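Local coordinates for protein chitinase A (Equisetum arvense, PDB 5BUM) that probably hydrolyses chitin through a family 18 glycoside hydrolase domain, the part described here being its LysM carbohydrate-binding module, at residues A[15-20]-A[26-31]; A[33-38]-A[42-47]. All blocks are in the same frame, centred on the assembly; numbering follows the deposited sequence.

Contact 1: A[15-20]-A[26-31]. With SO4 (sulfate ion), chain C.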
loop_
_atom_site.group_PDB
_atom_site.type_symbol
_atom_site.label_atom_id
_atom_site.label_comp_id
_atom_site.label_asym_id
_atom_site.label_seq_id
_atom_site.Cartn_x
_atom_site.Cartn_y
_atom_site.Cartn_z
ATOM N N TYR A 15 -6.040 -14.619 -3.198
ATOM C CA TYR A 15 -5.918 -15.949 -3.742
ATOM C C TYR A 15 -5.653 -15.885 -5.215
ATOM O O TYR A 15 -4.772 -16.585 -5.690
ATOM C CB TYR A 15 -7.145 -16.788 -3.435
ATOM C CG TYR A 15 -7.037 -18.237 -3.845
ATOM C CD1 TYR A 15 -6.425 -19.178 -3.027
ATOM C CD2 TYR A 15 -7.576 -18.684 -5.052
ATOM C CE1 TYR A 15 -6.343 -20.516 -3.415
ATOM C CE2 TYR A 15 -7.491 -20.020 -5.435
ATOM C CZ TYR A 15 -6.875 -20.913 -4.622
ATOM O OH TYR A 15 -6.797 -22.226 -5.030
ATOM N N ASN A 16 -6.351 -15.039 -5.957
ATOM C CA ASN A 16 -6.189 -15.084 -7.411
ATOM C C ASN A 16 -4.928 -14.405 -7.871
ATOM O O ASN A 16 -4.357 -14.778 -8.910
ATOM C CB ASN A 16 -7.368 -14.448 -8.137
ATOM C CG ASN A 16 -8.632 -15.211 -7.929
ATOM O OD1 ASN A 16 -9.723 -14.668 -8.008
ATOM N ND2 ASN A 16 -8.496 -16.479 -7.654
ATOM N N ILE A 17 -4.540 -13.356 -7.152
ATOM C CA ILE A 17 -3.318 -12.621 -7.459
ATOM C C ILE A 17 -2.163 -13.583 -7.325
ATOM O O ILE A 17 -1.329 -13.687 -8.205
ATOM C CB ILE A 17 -3.130 -11.427 -6.492
ATOM C CG1 ILE A 17 -4.252 -10.363 -6.802
ATOM C CG2 ILE A 17 -1.697 -10.910 -6.571
ATOM C CD1 ILE A 17 -4.336 -9.149 -5.904
ATOM N N ALA A 18 -2.157 -14.313 -6.232
ATOM C CA ALA A 18 -1.146 -15.311 -5.969
ATOM C C ALA A 18 -1.103 -16.413 -7.047
ATOM O O ALA A 18 -0.058 -16.741 -7.577
ATOM C CB ALA A 18 -1.437 -15.929 -4.611
ATOM N N GLN A 19 -2.246 -17.001 -7.354
ATOM C CA GLN A 19 -2.306 -17.986 -8.441
ATOM C C GLN A 19 -1.731 -17.422 -9.725
ATOM O O GLN A 19 -0.912 -18.064 -10.333
ATOM C CB GLN A 19 -3.728 -18.400 -8.742
ATOM C CG GLN A 19 -4.217 -19.573 -7.969
ATOM C CD GLN A 19 -5.505 -20.007 -8.598
ATOM O OE1 GLN A 19 -6.282 -19.163 -9.104
ATOM N NE2 GLN A 19 -5.739 -21.306 -8.628
ATOM N N THR A 20 -2.156 -16.222 -10.121
ATOM C CA THR A 20 -1.552 -15.580 -11.269
ATOM C C THR A 20 0.001 -15.603 -11.301
ATOM O O THR A 20 0.598 -15.745 -12.387
ATOM C CB THR A 20 -2.077 -14.161 -11.420
ATOM O OG1 THR A 20 -3.472 -14.264 -11.710
ATOM C CG2 THR A 20 -1.399 -13.432 -12.587
ATOM N N ALA A 26 0.130 -17.426 1.394
ATOM C CA ALA A 26 1.175 -17.235 2.453
ATOM C C ALA A 26 2.438 -16.657 1.889
ATOM O O ALA A 26 3.047 -15.817 2.510
ATOM C CB ALA A 26 1.519 -18.548 3.160
ATOM N N THR A 27 2.851 -17.126 0.714
ATOM C CA THR A 27 4.044 -16.572 0.079
ATOM C C THR A 27 3.814 -15.116 -0.261
ATOM O O THR A 27 4.630 -14.273 0.062
ATOM C CB THR A 27 4.465 -17.328 -1.187
ATOM O OG1 THR A 27 4.652 -18.718 -0.885
ATOM C CG2 THR A 27 5.779 -16.772 -1.722
ATOM N N LEU A 28 2.695 -14.815 -0.904
ATOM C CA LEU A 28 2.345 -13.421 -1.153
ATOM C C LEU A 28 2.468 -12.630 0.150
ATOM O O LEU A 28 2.932 -11.478 0.123
ATOM C CB LEU A 28 0.884 -13.299 -1.644
ATOM C CG LEU A 28 0.444 -11.928 -2.148
ATOM C CD1 LEU A 28 1.383 -11.489 -3.275
ATOM C CD2 LEU A 28 -1.009 -11.901 -2.624
ATOM N N GLN A 29 1.996 -13.205 1.268
ATOM C CA GLN A 29 2.047 -12.503 2.558
ATOM C C GLN A 29 3.471 -12.329 2.995
ATOM O O GLN A 29 3.857 -11.243 3.387
ATOM C CB GLN A 29 1.265 -13.208 3.654
ATOM C CG GLN A 29 -0.224 -12.864 3.614
ATOM C CD GLN A 29 -1.107 -13.852 4.391
ATOM O OE1 GLN A 29 -2.212 -13.512 4.802
ATOM N NE2 GLN A 29 -0.623 -15.082 4.577
ATOM N N SER A 30 4.267 -13.384 2.892
ATOM C CA SER A 30 5.666 -13.298 3.254
ATOM C C SER A 30 6.381 -12.190 2.431
ATOM O O SER A 30 7.337 -11.562 2.878
ATOM C CB SER A 30 6.334 -14.600 2.957
ATOM O OG SER A 30 6.876 -14.469 1.650
ATOM N N TYR A 31 5.927 -11.959 1.214
ATOM C CA TYR A 31 6.544 -10.940 0.362
ATOM C C TYR A 31 6.071 -9.557 0.721
ATOM O O TYR A 31 6.615 -8.587 0.239
ATOM C CB TYR A 31 6.174 -11.155 -1.111
ATOM C CG TYR A 31 6.805 -12.323 -1.838
ATOM C CD1 TYR A 31 7.928 -12.977 -1.350
ATOM C CD2 TYR A 31 6.288 -12.724 -3.053
ATOM C CE1 TYR A 31 8.493 -14.046 -2.046
ATOM C CE2 TYR A 31 6.845 -13.766 -3.763
ATOM C CZ TYR A 31 7.947 -14.421 -3.261
ATOM O OH TYR A 31 8.476 -15.442 -3.981
HETATM S S SO4 C . -6.006 -11.582 -10.874
HETATM O O1 SO4 C . -5.364 -10.623 -11.820
HETATM O O2 SO4 C . -6.981 -12.504 -11.544
HETATM O O3 SO4 C . -6.728 -10.865 -9.773
HETATM O O4 SO4 C . -4.871 -12.383 -10.366
#
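Leu-28 reaches across from helix 25-30 to helix 14-21, and its CD2 methyl rests 4.1 Å from CG2 of Ile-17, the two side chains crossing at about a right angle. The same methyl also approaches the facing backbone, Leu-28 CD2 being 4.5 Å from Ala-18 N. The small side chain of Ala-18 is consistent with the close approach of the backbones, the CA atoms of Ala-18 and Leu-28 being 6.2 Å apart. Ile-17 takes part through its short branch, which stands anti to the backbone N (CG1 has chi1 -68°), while the longer arm runs on toward Leu-46 of strand 45-47. All three residues are buried, and nothing polar bridges them. The two helices are the central pair of the LysM beta-alpha-alpha-beta fold, lying against a two-stranded antiparallel sheet, and the contact is plain hydrophobic packing between them. Away from this buried spot the two segments no longer meet, and exposed polar side chains face solvent. On helix 14-21, Thr-20 OG1 sits 2.7 Å from O4 of a sulfate that probably came from the crystallisation liquor, and Asn-16 O is a competing acceptor for the same hydroxyl proton, 3.0 Å from Thr-20 OG1. On helix 25-30, exposed Ser-30 turns its hydroxyl back onto the preceding turn, OG donating to Thr-27 O at 2.8 Å along an in-plane lone pair (C=O...OG angle 131°). That carbonyl also accepts a hydrogen bond from Tyr-31 N.

Contact 2: A[33-38]-A[42-47]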
loop_
_atom_site.group_PDB
_atom_site.type_symbol
_atom_site.label_atom_id
_atom_site.label_comp_id
_atom_site.label_asym_id
_atom_site.label_seq_id
_atom_site.Cartn_x
_atom_site.Cartn_y
_atom_site.Cartn_z
ATOM N N PRO A 33 5.130 -7.697 4.109
ATOM C CA PRO A 33 4.967 -7.596 5.572
ATOM C C PRO A 33 3.700 -6.825 6.008
ATOM O O PRO A 33 3.534 -5.640 5.697
ATOM C CB PRO A 33 6.247 -6.851 5.998
ATOM C CG PRO A 33 7.282 -7.296 5.004
ATOM C CD PRO A 33 6.518 -7.364 3.690
ATOM N N GLY A 34 2.795 -7.511 6.688
ATOM C CA GLY A 34 1.583 -6.886 7.195
ATOM C C GLY A 34 0.430 -6.803 6.211
ATOM O O GLY A 34 -0.576 -6.153 6.514
ATOM N N LEU A 35 0.547 -7.446 5.040
ATOM C CA LEU A 35 -0.587 -7.519 4.069
ATOM C C LEU A 35 -1.884 -7.868 4.763
ATOM O O LEU A 35 -1.876 -8.665 5.692
ATOM C CB LEU A 35 -0.293 -8.551 2.976
ATOM C CG LEU A 35 -1.358 -8.769 1.910
ATOM C CD1 LEU A 35 -1.739 -7.454 1.256
ATOM C CD2 LEU A 35 -0.896 -9.757 0.851
ATOM N N GLN A 36 -2.985 -7.239 4.357
ATOM C CA GLN A 36 -4.305 -7.567 4.881
ATOM C C GLN A 36 -5.232 -7.882 3.735
ATOM O O GLN A 36 -5.843 -6.956 3.089
ATOM C CB GLN A 36 -4.911 -6.412 5.671
ATOM C CG GLN A 36 -4.195 -6.076 6.987
ATOM C CD GLN A 36 -4.706 -4.759 7.616
ATOM O OE1 GLN A 36 -3.967 -4.096 8.331
ATOM N NE2 GLN A 36 -5.950 -4.375 7.328
ATOM N N CYS A 37 -5.364 -9.186 3.496
ATOM C CA CYS A 37 -6.113 -9.643 2.316
ATOM C C CYS A 37 -7.591 -9.271 2.399
ATOM O O CYS A 37 -8.247 -9.140 1.366
ATOM C CB CYS A 37 -5.884 -11.151 2.101
ATOM S SG CYS A 37 -4.184 -11.532 1.535
ATOM N N ASP A 38 -8.110 -9.044 3.614
ATOM C CA ASP A 38 -9.528 -8.617 3.767
ATOM C C ASP A 38 -9.764 -7.177 3.423
ATOM O O ASP A 38 -10.883 -6.733 3.493
ATOM C CB ASP A 38 -10.104 -8.887 5.164
ATOM C CG ASP A 38 -9.235 -8.373 6.322
ATOM O OD1 ASP A 38 -8.232 -7.652 6.156
ATOM O OD2 ASP A 38 -9.589 -8.720 7.470
ATOM N N ILE A 42 -7.488 -0.297 -3.984
ATOM C CA ILE A 42 -7.226 -0.083 -5.398
ATOM C C ILE A 42 -5.869 0.608 -5.598
ATOM O O ILE A 42 -5.533 1.541 -4.876
ATOM C CB ILE A 42 -8.382 0.702 -6.043
ATOM C CG1 ILE A 42 -9.545 -0.257 -6.355
ATOM C CG2 ILE A 42 -7.951 1.347 -7.338
ATOM C CD1 ILE A 42 -10.903 0.361 -6.131
ATOM N N GLY A 43 -5.063 0.124 -6.546
ATOM C CA GLY A 43 -3.749 0.703 -6.802
ATOM C C GLY A 43 -2.678 0.253 -5.828
ATOM O O GLY A 43 -1.476 0.560 -5.984
ATOM N N GLN A 44 -3.072 -0.473 -4.801
ATOM C CA GLN A 44 -2.078 -0.973 -3.823
ATOM C C GLN A 44 -1.083 -1.837 -4.587
ATOM O O GLN A 44 -1.471 -2.624 -5.416
ATOM C CB GLN A 44 -2.821 -1.781 -2.766
ATOM C CG GLN A 44 -1.991 -2.373 -1.614
ATOM C CD GLN A 44 -2.880 -3.121 -0.624
ATOM O OE1 GLN A 44 -4.100 -3.207 -0.829
ATOM N NE2 GLN A 44 -2.284 -3.679 0.431
ATOM N N GLN A 45 0.195 -1.691 -4.339
ATOM C CA GLN A 45 1.208 -2.417 -5.096
ATOM C C GLN A 45 1.707 -3.499 -4.248
ATOM O O GLN A 45 2.060 -3.264 -3.105
ATOM C CB GLN A 45 2.380 -1.505 -5.441
ATOM C CG GLN A 45 1.905 -0.350 -6.320
ATOM C CD GLN A 45 3.003 0.576 -6.710
ATOM O OE1 GLN A 45 4.172 0.374 -6.346
ATOM N NE2 GLN A 45 2.636 1.619 -7.453
ATOM N N LEU A 46 1.738 -4.703 -4.802
ATOM C CA LEU A 46 2.029 -5.862 -4.021
ATOM C C LEU A 46 3.245 -6.501 -4.639
ATOM O O LEU A 46 3.281 -6.733 -5.841
ATOM C CB LEU A 46 0.847 -6.805 -4.077
ATOM C CG LEU A 46 -0.173 -6.925 -2.939
ATOM C CD1 LEU A 46 -0.266 -5.741 -1.978
ATOM C CD2 LEU A 46 -1.524 -7.255 -3.545
ATOM N N CYS A 47 4.235 -6.765 -3.811
ATOM C CA CYS A 47 5.358 -7.490 -4.241
ATOM C C CYS A 47 4.945 -8.911 -4.589
ATOM O O CYS A 47 4.242 -9.574 -3.838
ATOM C CB CYS A 47 6.410 -7.562 -3.136
ATOM S SG CYS A 47 8.002 -8.110 -3.792
HETATM O O HOH W 1 -3.520 -5.075 2.709
#
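The amide nitrogen of Gln-44 is gripped by two hydrogen bonds while it packs on Leu-35: NE2 donates to a water at 2.9 Å and to the carbonyl of Ile-42 of the second subunit. The water accepts from Gln-36 N at 2.8 Å and donates to Gln-36 O at 3.0 Å, so it joins the amide to the backbone of the facing loop, where no direct hydrogen bond spans the two segments. CG of Gln-44 is anti to the backbone N (chi1 -178°) and the chain stays extended beyond it, which carries the amide toward 33-38. There Leu-35 CD1 meets two neighbours, Gln-44 NE2 at 3.9 Å and Leu-46 CD1, also at 3.9 Å; the leucines cross at about a right angle. This is where the connection from helix 25-30 to strand 45-47 folds back beside its own strand. In related LysM domains this connection, with the one following the first strand, borders the chitin-binding groove, and it probably does so here. Cys-37 and Cys-47 tie the two segments elsewhere, through disulfides to Cys-14 and Cys-2. At the other end of the amide, Gln-44 OE1 accepts from Gln-41 N. Donors and acceptors of the amide are thus matched on both ends, which should hold it in one orientation, partly through the second subunit, and lets a polar group lie buried beside leucine methyls.

How the contacts relate
From the N terminus the chain lays down strand 5-7 and helix 14-21. Contact 1 then closes the short turn from 15-20 to 26-31, bringing helix 25-30 against the first helix. Contact 2 opens only after that, closing the loop from 33-38 back to 42-47, so the two follow in series, neither nested nor crossed. Their centres lie 10 Å apart, on opposite sides of the centre of the chain, yet they share one hydrophobic interior: Leu-28 CG packs 3.9 Å from Leu-35 CD2, and Ile-17 CD1 lies 4.1 Å from Leu-46 CD2. Together they tie both helices to the last strand and its preceding loop.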